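Local coordinates for minor structural protein 5 (Lactococcus phage Tuc2009, PDB 5E7T) that is a structural protein of the phage particle and probably binds host-surface carbohydrate through a galactose-binding-like beta-sandwich domain, at residues B[104-109]-B[164-169]; B[64-69]-B[160-165]; B[92-97]-B[126-131]; B[59-64]-B[168-173]. All blocks are in the same frame, centred on the assembly; numbering follows the deposited sequence.

Contact 1 (B[104-109]-B[164-169]). With SO4 (sulfate ion), chain H.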
# COMPACT_ATOMS: atom_id res chain seq x y z
N THR B 104 1.49 -46.25 58.78
CA THR B 104 0.10 -46.34 58.42
C THR B 104 -0.21 -45.56 57.12
O THR B 104 0.23 -44.42 56.95
CB THR B 104 -0.71 -45.87 59.62
OG1 THR B 104 -0.55 -46.84 60.65
CG2 THR B 104 -2.18 -45.64 59.33
N ILE B 105 -0.97 -46.21 56.23
CA ILE B 105 -1.41 -45.66 54.96
C ILE B 105 -2.82 -45.09 55.16
O ILE B 105 -3.72 -45.83 55.58
CB ILE B 105 -1.40 -46.77 53.89
CG1 ILE B 105 0.01 -47.27 53.60
CG2 ILE B 105 -2.14 -46.35 52.63
CD1 ILE B 105 0.93 -46.33 52.76
N SER B 106 -3.02 -43.81 54.85
CA SER B 106 -4.33 -43.19 54.92
C SER B 106 -4.53 -42.22 53.76
O SER B 106 -3.56 -41.76 53.17
CB SER B 106 -4.56 -42.52 56.27
OG SER B 106 -3.78 -41.35 56.39
N ALA B 107 -5.80 -41.92 53.43
CA ALA B 107 -6.30 -41.06 52.34
C ALA B 107 -5.57 -41.38 51.05
O ALA B 107 -4.94 -40.53 50.43
CB ALA B 107 -6.19 -39.59 52.71
N PHE B 108 -5.61 -42.67 50.70
CA PHE B 108 -4.94 -43.19 49.52
C PHE B 108 -5.97 -43.27 48.43
O PHE B 108 -6.75 -44.23 48.39
CB PHE B 108 -4.28 -44.57 49.81
CG PHE B 108 -3.44 -45.12 48.68
CD1 PHE B 108 -2.95 -44.28 47.67
CD2 PHE B 108 -3.12 -46.47 48.63
CE1 PHE B 108 -2.20 -44.80 46.61
CE2 PHE B 108 -2.35 -46.99 47.57
CZ PHE B 108 -1.90 -46.15 46.57
N TRP B 109 -5.98 -42.25 47.55
CA TRP B 109 -6.96 -42.16 46.46
C TRP B 109 -6.56 -41.24 45.29
O TRP B 109 -5.56 -40.53 45.38
CB TRP B 109 -8.34 -41.74 46.99
CG TRP B 109 -8.36 -40.76 48.15
CD1 TRP B 109 -8.86 -41.00 49.40
CD2 TRP B 109 -7.97 -39.37 48.13
NE1 TRP B 109 -8.76 -39.86 50.17
CE2 TRP B 109 -8.21 -38.85 49.42
CE3 TRP B 109 -7.37 -38.53 47.17
CZ2 TRP B 109 -7.92 -37.53 49.76
CZ3 TRP B 109 -7.11 -37.21 47.50
CH2 TRP B 109 -7.37 -36.73 48.78
N GLY B 164 -0.96 -40.81 52.42
CA GLY B 164 -0.44 -40.32 53.68
C GLY B 164 0.30 -41.41 54.42
O GLY B 164 -0.23 -42.49 54.64
N PHE B 165 1.56 -41.11 54.76
CA PHE B 165 2.43 -42.02 55.50
C PHE B 165 2.63 -41.41 56.89
O PHE B 165 3.21 -40.33 57.02
CB PHE B 165 3.78 -42.19 54.80
CG PHE B 165 3.75 -42.63 53.35
CD1 PHE B 165 3.77 -43.97 53.01
CD2 PHE B 165 3.81 -41.69 52.33
CE1 PHE B 165 3.82 -44.37 51.68
CE2 PHE B 165 3.87 -42.09 51.00
CZ PHE B 165 3.89 -43.43 50.68
N PHE B 166 2.07 -42.07 57.90
CA PHE B 166 2.17 -41.59 59.27
C PHE B 166 2.67 -42.68 60.19
O PHE B 166 2.32 -43.86 60.04
CB PHE B 166 0.85 -40.97 59.75
CG PHE B 166 0.54 -39.70 59.00
CD1 PHE B 166 1.10 -38.49 59.39
CD2 PHE B 166 -0.26 -39.72 57.86
CE1 PHE B 166 0.85 -37.32 58.67
CE2 PHE B 166 -0.51 -38.55 57.14
CZ PHE B 166 0.06 -37.36 57.55
N GLY B 167 3.53 -42.28 61.10
CA GLY B 167 4.18 -43.18 62.03
C GLY B 167 5.67 -42.90 62.06
O GLY B 167 6.15 -42.03 61.32
N GLN B 168 6.38 -43.66 62.90
CA GLN B 168 7.81 -43.51 63.17
C GLN B 168 8.69 -43.53 61.92
O GLN B 168 9.46 -42.58 61.72
CB GLN B 168 8.27 -44.58 64.17
CG GLN B 168 9.11 -44.05 65.31
CD GLN B 168 8.84 -44.83 66.57
OE1 GLN B 168 7.97 -44.46 67.39
NE2 GLN B 168 9.57 -45.93 66.76
N GLN B 169 8.55 -44.59 61.09
CA GLN B 169 9.38 -44.77 59.91
C GLN B 169 8.78 -44.28 58.62
O GLN B 169 7.57 -44.08 58.50
CB GLN B 169 9.80 -46.22 59.76
CG GLN B 169 10.82 -46.69 60.78
CD GLN B 169 10.87 -48.19 60.78
OE1 GLN B 169 9.97 -48.86 61.32
NE2 GLN B 169 11.87 -48.74 60.12
S SO4 H . -9.09 -42.77 54.64
O1 SO4 H . -10.18 -43.44 55.34
O2 SO4 H . -9.30 -41.31 54.68
O3 SO4 H . -7.83 -43.11 55.31
O4 SO4 H . -9.08 -43.22 53.23

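Contact 2 (B[64-69]-B[160-165])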
# COMPACT_ATOMS: atom_id res chain seq x y z
N TRP B 64 1.73 -36.09 53.97
CA TRP B 64 0.84 -36.29 52.86
C TRP B 64 1.71 -36.10 51.64
O TRP B 64 2.48 -35.14 51.57
CB TRP B 64 -0.28 -35.27 52.88
CG TRP B 64 -1.16 -35.39 54.09
CD1 TRP B 64 -1.23 -34.53 55.15
CD2 TRP B 64 -2.06 -36.46 54.37
NE1 TRP B 64 -2.17 -34.99 56.06
CE2 TRP B 64 -2.69 -36.18 55.60
CE3 TRP B 64 -2.46 -37.60 53.67
CZ2 TRP B 64 -3.64 -37.02 56.17
CZ3 TRP B 64 -3.39 -38.44 54.24
CH2 TRP B 64 -3.98 -38.15 55.47
N VAL B 65 1.65 -37.05 50.71
CA VAL B 65 2.41 -37.01 49.47
C VAL B 65 1.37 -36.97 48.36
O VAL B 65 0.47 -37.81 48.36
CB VAL B 65 3.35 -38.25 49.32
CG1 VAL B 65 4.18 -38.18 48.04
CG2 VAL B 65 4.24 -38.41 50.54
N ASN B 66 1.47 -36.01 47.44
CA ASN B 66 0.55 -35.99 46.31
C ASN B 66 1.26 -35.65 44.99
O ASN B 66 2.40 -35.17 45.00
CB ASN B 66 -0.66 -35.10 46.56
CG ASN B 66 -0.41 -33.63 46.58
OD1 ASN B 66 -0.22 -33.00 45.54
ND2 ASN B 66 -0.50 -33.04 47.76
N LYS B 67 0.60 -35.98 43.86
CA LYS B 67 1.06 -35.68 42.50
C LYS B 67 -0.18 -35.07 41.83
O LYS B 67 -1.25 -35.64 41.95
CB LYS B 67 1.56 -36.93 41.74
CG LYS B 67 2.72 -37.70 42.42
CD LYS B 67 4.05 -36.93 42.49
CE LYS B 67 4.92 -37.37 43.65
NZ LYS B 67 6.29 -37.75 43.20
N ASP B 68 -0.05 -33.89 41.24
CA ASP B 68 -1.19 -33.21 40.61
C ASP B 68 -1.65 -33.93 39.35
O ASP B 68 -0.84 -34.18 38.43
CB ASP B 68 -0.86 -31.73 40.34
CG ASP B 68 -1.97 -30.90 39.72
OD1 ASP B 68 -3.16 -31.23 39.94
OD2 ASP B 68 -1.66 -29.90 39.04
N LEU B 69 -2.97 -34.28 39.32
CA LEU B 69 -3.63 -34.95 38.20
C LEU B 69 -4.50 -33.96 37.42
O LEU B 69 -5.17 -34.35 36.47
CB LEU B 69 -4.52 -36.10 38.67
CG LEU B 69 -3.96 -37.22 39.56
CD1 LEU B 69 -5.04 -38.22 39.85
CD2 LEU B 69 -2.81 -37.96 38.88
N ILE B 160 -6.03 -34.67 42.53
CA ILE B 160 -4.75 -35.22 42.98
C ILE B 160 -4.76 -36.73 43.19
O ILE B 160 -5.81 -37.33 43.47
CB ILE B 160 -4.21 -34.51 44.26
CG1 ILE B 160 -5.20 -34.59 45.44
CG2 ILE B 160 -3.80 -33.09 43.98
CD1 ILE B 160 -4.64 -34.27 46.74
N LEU B 161 -3.56 -37.32 43.11
CA LEU B 161 -3.28 -38.68 43.50
C LEU B 161 -2.59 -38.43 44.84
O LEU B 161 -1.51 -37.81 44.86
CB LEU B 161 -2.33 -39.40 42.53
CG LEU B 161 -1.64 -40.66 43.08
CD1 LEU B 161 -2.61 -41.76 43.34
CD2 LEU B 161 -0.60 -41.15 42.13
N ASN B 162 -3.23 -38.86 45.95
CA ASN B 162 -2.73 -38.63 47.29
C ASN B 162 -2.56 -39.92 48.08
O ASN B 162 -3.28 -40.89 47.85
CB ASN B 162 -3.73 -37.74 48.00
CG ASN B 162 -3.32 -37.23 49.35
OD1 ASN B 162 -3.74 -37.76 50.38
ND2 ASN B 162 -2.58 -36.12 49.37
N VAL B 163 -1.61 -39.90 49.03
CA VAL B 163 -1.32 -40.94 50.02
C VAL B 163 -0.70 -40.26 51.24
O VAL B 163 -0.02 -39.24 51.08
CB VAL B 163 -0.50 -42.15 49.51
CG1 VAL B 163 0.94 -41.77 49.23
CG2 VAL B 163 -0.56 -43.32 50.50
N GLY B 164 -0.96 -40.81 52.42
CA GLY B 164 -0.44 -40.32 53.68
C GLY B 164 0.30 -41.41 54.42
O GLY B 164 -0.23 -42.49 54.64
N PHE B 165 1.56 -41.11 54.76
CA PHE B 165 2.43 -42.02 55.50
C PHE B 165 2.63 -41.41 56.89
O PHE B 165 3.21 -40.33 57.02
CB PHE B 165 3.78 -42.19 54.80
CG PHE B 165 3.75 -42.63 53.35
CD1 PHE B 165 3.77 -43.97 53.01
CD2 PHE B 165 3.81 -41.69 52.33
CE1 PHE B 165 3.82 -44.37 51.68
CE2 PHE B 165 3.87 -42.09 51.00
CZ PHE B 165 3.89 -43.43 50.68

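Contact 3 (B[92-97]-B[126-131])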
# COMPACT_ATOMS: atom_id res chain seq x y z
N VAL B 92 -4.12 -50.86 38.11
CA VAL B 92 -3.08 -50.45 39.03
C VAL B 92 -2.14 -51.61 39.40
O VAL B 92 -2.60 -52.75 39.54
CB VAL B 92 -3.83 -49.79 40.22
CG1 VAL B 92 -3.51 -50.41 41.56
CG2 VAL B 92 -3.63 -48.29 40.22
N MET B 93 -0.83 -51.34 39.50
CA MET B 93 0.15 -52.37 39.83
C MET B 93 1.20 -51.87 40.77
O MET B 93 1.78 -50.82 40.52
CB MET B 93 0.79 -52.94 38.57
CG MET B 93 2.02 -53.76 38.81
SD MET B 93 2.26 -54.85 37.43
CE MET B 93 3.89 -55.12 37.62
N PHE B 94 1.46 -52.63 41.84
CA PHE B 94 2.46 -52.23 42.80
C PHE B 94 3.65 -53.11 42.58
O PHE B 94 3.55 -54.33 42.76
CB PHE B 94 1.92 -52.35 44.24
CG PHE B 94 0.81 -51.37 44.55
CD1 PHE B 94 -0.50 -51.63 44.16
CD2 PHE B 94 1.08 -50.19 45.24
CE1 PHE B 94 -1.53 -50.74 44.48
CE2 PHE B 94 0.05 -49.29 45.53
CZ PHE B 94 -1.24 -49.58 45.15
N THR B 95 4.76 -52.49 42.16
CA THR B 95 6.00 -53.21 41.88
C THR B 95 6.92 -53.27 43.09
O THR B 95 7.84 -54.10 43.14
CB THR B 95 6.67 -52.63 40.65
OG1 THR B 95 7.13 -51.32 40.94
CG2 THR B 95 5.75 -52.56 39.48
N SER B 96 6.68 -52.39 44.07
CA SER B 96 7.46 -52.27 45.31
C SER B 96 6.57 -51.69 46.38
O SER B 96 5.85 -50.73 46.11
CB SER B 96 8.67 -51.37 45.08
OG SER B 96 9.06 -50.63 46.23
N TRP B 97 6.61 -52.26 47.59
CA TRP B 97 5.82 -51.78 48.72
C TRP B 97 6.67 -51.84 50.00
O TRP B 97 6.79 -52.90 50.61
CB TRP B 97 4.51 -52.58 48.84
CG TRP B 97 3.63 -52.18 49.99
CD1 TRP B 97 3.64 -52.70 51.24
CD2 TRP B 97 2.59 -51.19 49.98
NE1 TRP B 97 2.72 -52.05 52.04
CE2 TRP B 97 2.06 -51.12 51.28
CE3 TRP B 97 2.09 -50.32 49.00
CZ2 TRP B 97 1.01 -50.26 51.61
CZ3 TRP B 97 1.06 -49.46 49.33
CH2 TRP B 97 0.53 -49.44 50.63
N ASP B 126 -10.73 -44.90 45.69
CA ASP B 126 -9.80 -45.39 46.69
C ASP B 126 -8.85 -46.40 46.03
O ASP B 126 -9.27 -47.20 45.19
CB ASP B 126 -10.55 -46.10 47.83
CG ASP B 126 -11.07 -45.27 48.99
OD1 ASP B 126 -10.72 -44.05 49.08
OD2 ASP B 126 -11.81 -45.84 49.85
N LEU B 127 -7.58 -46.34 46.43
CA LEU B 127 -6.56 -47.25 45.93
C LEU B 127 -6.19 -48.22 47.05
O LEU B 127 -6.51 -47.91 48.20
CB LEU B 127 -5.36 -46.48 45.37
CG LEU B 127 -5.64 -45.62 44.14
CD1 LEU B 127 -4.36 -45.13 43.53
CD2 LEU B 127 -6.44 -46.37 43.10
N PRO B 128 -5.65 -49.44 46.74
CA PRO B 128 -5.43 -50.44 47.79
C PRO B 128 -4.56 -49.99 48.94
O PRO B 128 -3.42 -49.65 48.72
CB PRO B 128 -4.82 -51.62 47.02
CG PRO B 128 -5.38 -51.50 45.67
CD PRO B 128 -5.31 -50.01 45.42
N LYS B 129 -5.12 -50.01 50.16
CA LYS B 129 -4.43 -49.62 51.40
C LYS B 129 -3.26 -50.57 51.78
O LYS B 129 -2.36 -50.12 52.48
CB LYS B 129 -5.42 -49.40 52.55
CG LYS B 129 -5.72 -47.90 52.83
CD LYS B 129 -7.19 -47.59 53.23
CE LYS B 129 -7.71 -46.31 52.62
NZ LYS B 129 -7.75 -46.36 51.12
N ASP B 130 -3.22 -51.84 51.28
CA ASP B 130 -2.10 -52.77 51.54
C ASP B 130 -2.03 -53.82 50.44
O ASP B 130 -2.55 -54.91 50.60
CB ASP B 130 -2.16 -53.44 52.93
CG ASP B 130 -0.97 -54.33 53.27
OD1 ASP B 130 -0.16 -54.61 52.34
OD2 ASP B 130 -0.83 -54.73 54.46
N PRO B 131 -1.37 -53.54 49.33
CA PRO B 131 -1.26 -54.53 48.26
C PRO B 131 -0.01 -55.42 48.39
O PRO B 131 0.40 -56.02 47.39
CB PRO B 131 -1.16 -53.67 47.04
CG PRO B 131 -0.42 -52.50 47.52
CD PRO B 131 -0.74 -52.27 48.93

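Contact 4 (B[59-64]-B[168-173])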
# COMPACT_ATOMS: atom_id res chain seq x y z
N LYS B 59 6.82 -41.43 48.55
CA LYS B 59 7.74 -41.54 49.70
C LYS B 59 7.48 -40.41 50.70
O LYS B 59 7.43 -39.24 50.33
CB LYS B 59 9.18 -41.42 49.17
CG LYS B 59 10.29 -42.01 50.01
CD LYS B 59 11.53 -42.13 49.14
CE LYS B 59 12.77 -42.57 49.88
NZ LYS B 59 13.34 -41.48 50.73
N GLY B 60 7.36 -40.76 51.97
CA GLY B 60 7.14 -39.75 52.99
C GLY B 60 7.26 -40.28 54.40
O GLY B 60 7.15 -41.49 54.62
N THR B 61 7.48 -39.35 55.35
CA THR B 61 7.58 -39.64 56.79
C THR B 61 6.70 -38.61 57.51
O THR B 61 7.04 -37.43 57.50
CB THR B 61 9.05 -39.67 57.25
OG1 THR B 61 9.89 -40.10 56.18
CG2 THR B 61 9.27 -40.59 58.44
N ASN B 62 5.57 -39.06 58.10
CA ASN B 62 4.57 -38.22 58.78
C ASN B 62 4.18 -37.09 57.86
O ASN B 62 4.39 -35.90 58.14
CB ASN B 62 5.05 -37.72 60.14
CG ASN B 62 5.13 -38.80 61.17
OD1 ASN B 62 6.16 -38.97 61.83
ND2 ASN B 62 4.04 -39.52 61.37
N ALA B 63 3.67 -37.50 56.70
CA ALA B 63 3.37 -36.58 55.63
C ALA B 63 2.35 -37.08 54.65
O ALA B 63 2.16 -38.29 54.46
CB ALA B 63 4.66 -36.26 54.88
N TRP B 64 1.73 -36.09 53.97
CA TRP B 64 0.84 -36.29 52.86
C TRP B 64 1.71 -36.10 51.64
O TRP B 64 2.48 -35.14 51.57
CB TRP B 64 -0.28 -35.27 52.88
CG TRP B 64 -1.16 -35.39 54.09
CD1 TRP B 64 -1.23 -34.53 55.15
CD2 TRP B 64 -2.06 -36.46 54.37
NE1 TRP B 64 -2.17 -34.99 56.06
CE2 TRP B 64 -2.69 -36.18 55.60
CE3 TRP B 64 -2.46 -37.60 53.67
CZ2 TRP B 64 -3.64 -37.02 56.17
CZ3 TRP B 64 -3.39 -38.44 54.24
CH2 TRP B 64 -3.98 -38.15 55.47
N GLN B 168 6.38 -43.66 62.90
CA GLN B 168 7.81 -43.51 63.17
C GLN B 168 8.69 -43.53 61.92
O GLN B 168 9.46 -42.58 61.72
CB GLN B 168 8.27 -44.58 64.17
CG GLN B 168 9.11 -44.05 65.31
CD GLN B 168 8.84 -44.83 66.57
OE1 GLN B 168 7.97 -44.46 67.39
NE2 GLN B 168 9.57 -45.93 66.76
N GLN B 169 8.55 -44.59 61.09
CA GLN B 169 9.38 -44.77 59.91
C GLN B 169 8.78 -44.28 58.62
O GLN B 169 7.57 -44.08 58.50
CB GLN B 169 9.80 -46.22 59.76
CG GLN B 169 10.82 -46.69 60.78
CD GLN B 169 10.87 -48.19 60.78
OE1 GLN B 169 9.97 -48.86 61.32
NE2 GLN B 169 11.87 -48.74 60.12
N GLU B 170 9.65 -44.07 57.63
CA GLU B 170 9.29 -43.64 56.30
C GLU B 170 8.63 -44.80 55.62
O GLU B 170 9.04 -45.96 55.82
CB GLU B 170 10.55 -43.25 55.52
CG GLU B 170 10.30 -42.72 54.12
CD GLU B 170 11.57 -42.46 53.35
OE1 GLU B 170 12.25 -43.44 52.97
OE2 GLU B 170 11.90 -41.27 53.14
N GLY B 171 7.65 -44.49 54.80
CA GLY B 171 6.95 -45.45 53.97
C GLY B 171 7.07 -45.01 52.53
O GLY B 171 7.09 -43.81 52.24
N SER B 172 7.15 -45.99 51.63
CA SER B 172 7.22 -45.75 50.18
C SER B 172 6.67 -46.92 49.38
O SER B 172 6.64 -48.05 49.87
CB SER B 172 8.64 -45.41 49.73
OG SER B 172 9.56 -46.37 50.23
N PHE B 173 6.23 -46.65 48.16
CA PHE B 173 5.77 -47.67 47.22
C PHE B 173 5.96 -47.17 45.79
O PHE B 173 6.14 -45.97 45.58
CB PHE B 173 4.32 -48.15 47.48
CG PHE B 173 3.24 -47.10 47.43
CD1 PHE B 173 2.70 -46.71 46.21
CD2 PHE B 173 2.76 -46.51 48.59
CE1 PHE B 173 1.71 -45.72 46.16
CE2 PHE B 173 1.79 -45.51 48.53
CZ PHE B 173 1.28 -45.12 47.32
O HOH W 1 5.57 -42.00 58.46

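Contact 1 (B[104-109]-B[164-169])
T104 and F166 form a hydrogen-bonded antiparallel pair, and each uses both its backbone N-H and its C=O on the other. T104 N donates to F166 O at 2.8 Å. F166 N returns a bond to T104 O at 3.1 Å. S106 and G164 repeat the pattern two residues further on. S106 N meets G164 O at 3.1 Å. The return bond from G164 N to S106 O is weak, bent to 128° at the hydrogen. I105 and F165 lie between as the non-hydrogen-bonded pair.

The strands are two neighbours in the four-stranded antiparallel sheet of a jelly-roll sandwich, the architecture of galactose-binding-like domains. The other backbone edge of F165 bonds to A63 on strand 63-68, so strand 157-166 is held from two sides. I105 and F165 point the same way. With CG1 of I105 anti to the carbonyl carbon (chi1 -66°) and chi2 at -74°, CD1 lies 3.7 Å from F165 CE1. S106 points to the other face of the sheet, where its OG is 4.1 Å from F166 CD2 and also touches W64.

At A107 the chain turns a corner. Its N-H leaves the strand pairing and gives a nearly straight bond, 3.0 Å from A107 N to O3 of a sulfate ion. S106 CB is 3.5 Å from the same O3. The ion probably comes from the crystallisation liquor. Past the corner, the backbone of F108 bonds to L127 and that of W109 to N162.

Contact 2 (B[64-69]-B[160-165])
W64 brings its six-membered ring up to G164, with CE3 3.4 Å from G164 CA. Having no side chain, G164 lets the indole come close to the neighbouring strand. The ring reaches on to A107, and it meets F166 edge-to-face.

Four backbone bonds join the strands. V65 N gives a straight bond to V163 O at 2.8 Å, and V163 N answers to V65 O. K67 and L161 make the second reciprocal pair. Strand 63-68 is an outermost strand, within this chain, of the four-stranded antiparallel sheet of the jelly-roll sandwich, beside 157-166. V65, K67, L161 and V163 point to one face, where M58 of strand 53-60 packs on L161 and V163. On that side V65 CG2 meets the edge of the F165 ring, in its plane, 3.7 Å from CE2.

L69 follows the strand's end. Its CB points toward strand 160-165, and chi1 of -54° sets CG anti to the carbonyl carbon. CG then lies 3.6 Å from L161 N. Beyond it the chain forks: CD1 is 3.7 Å from I160 C, and CD2 is 4.0 Å from L161 CB. F42 and F46 also touch the L69 side chain.

Contact 3 (B[92-97]-B[126-131])
P131 pushes its ring edge between the aromatic rings of F94 and W97. CG sits over the centre of the F94 ring, 3.4 Å from the centroid of that ring and 10° off the normal. CD sits over the six-membered ring of W97, 3.3 Å from its centroid. Both are CH-pi contacts over a ring face. P128 takes a different approach to F94: its CD lies at the ring edge, near the plane, 4.0 Å from F94 CE1. V92 extends the apolar row, with CG1 4.3 Å from P128 CD.

Different first torsions direct the two rings to P131. F94 has CG anti to the carbonyl carbon (chi1 -66°), whereas W97 has CG anti to the backbone N (chi1 179°). The K129 carbonyl O lies 3.5 Å from W97 CZ2.

Further out, F173 meets the W97 ring, and L135 touches both F94 and W97. Backbone bonds to I139 and N136 hold V92 and F94. D130 OD1 is hydrogen-bonded to S132 OG, and makes a weak bond to a polar side chain of another protein's chain. That chain also packs on D126 and P128.

The loop after strand 121-126, with P128 and P131, thus covers apolar and aromatic side chains of strand 85-98. F108 of the other sheet also packs on F94 here, consistent with the core of a galactose-binding-like jelly roll.

Contact 4 (B[59-64]-B[168-173])
The touching backbones run almost exactly antiparallel, and G60 and G171 form a reciprocal hydrogen-bonded pair: G60 N to G171 O at 3.1 Å, G171 N to G60 O at 3.0 Å. The pair joins strands 53-60 and 171-184 in the five-stranded sheet of the jelly-roll sandwich. Just beyond it the chain crosses to the four-stranded sheet through a G1 beta bulge, in which N62 and A63 both face F165.

K59 and S172, the next pair along, are non-hydrogen-bonded, and K59 CG lies 3.8 Å from S172 CB. The K59 chain runs extended as far as CE and then bends (chi4 -74°), which brings the ammonium group to the carboxylate of E170. The salt bridge is two-pronged but uneven. K59 NZ is 2.8 Å from E170 OE2, met on its syn side and 29° out of the carboxylate plane. The bond to OE1 is weak. The T61 and E170 side chains cross at about a right angle, with T61 OG1 3.3 Å from E170 CB.

Further along, Q169 O has two partners. T103 OG1 hydrogen-bonds to it, and a water bridges the segments by accepting from N62 N at 3.0 Å and donating to Q169 O at 2.9 Å.

All four contacts lie in one beta-sandwich domain. Contacts 1 and 2 share strand 157-166, and their centres are 11 Å apart. W109 O and N162 N, 2.9 Å apart, probably bond between them. Contact 4 is nearest to contact 1, with centres 7 Å apart. A63 of contact 4 probably bonds to F165 of contacts 1 and 2 (A63 N to F165 O, 2.9 Å), at the start of strand 63-68. The centre of contact 3 is 13 to 15 Å from the other centres. L127 CD1 touches L161 CD1 of contact 2 at 3.8 Å, and F94 CE2 touches F173 CD1 of contact 4 at 3.8 Å. Sulfates lie near A107, W64 and K129; no carbohydrate site is established here.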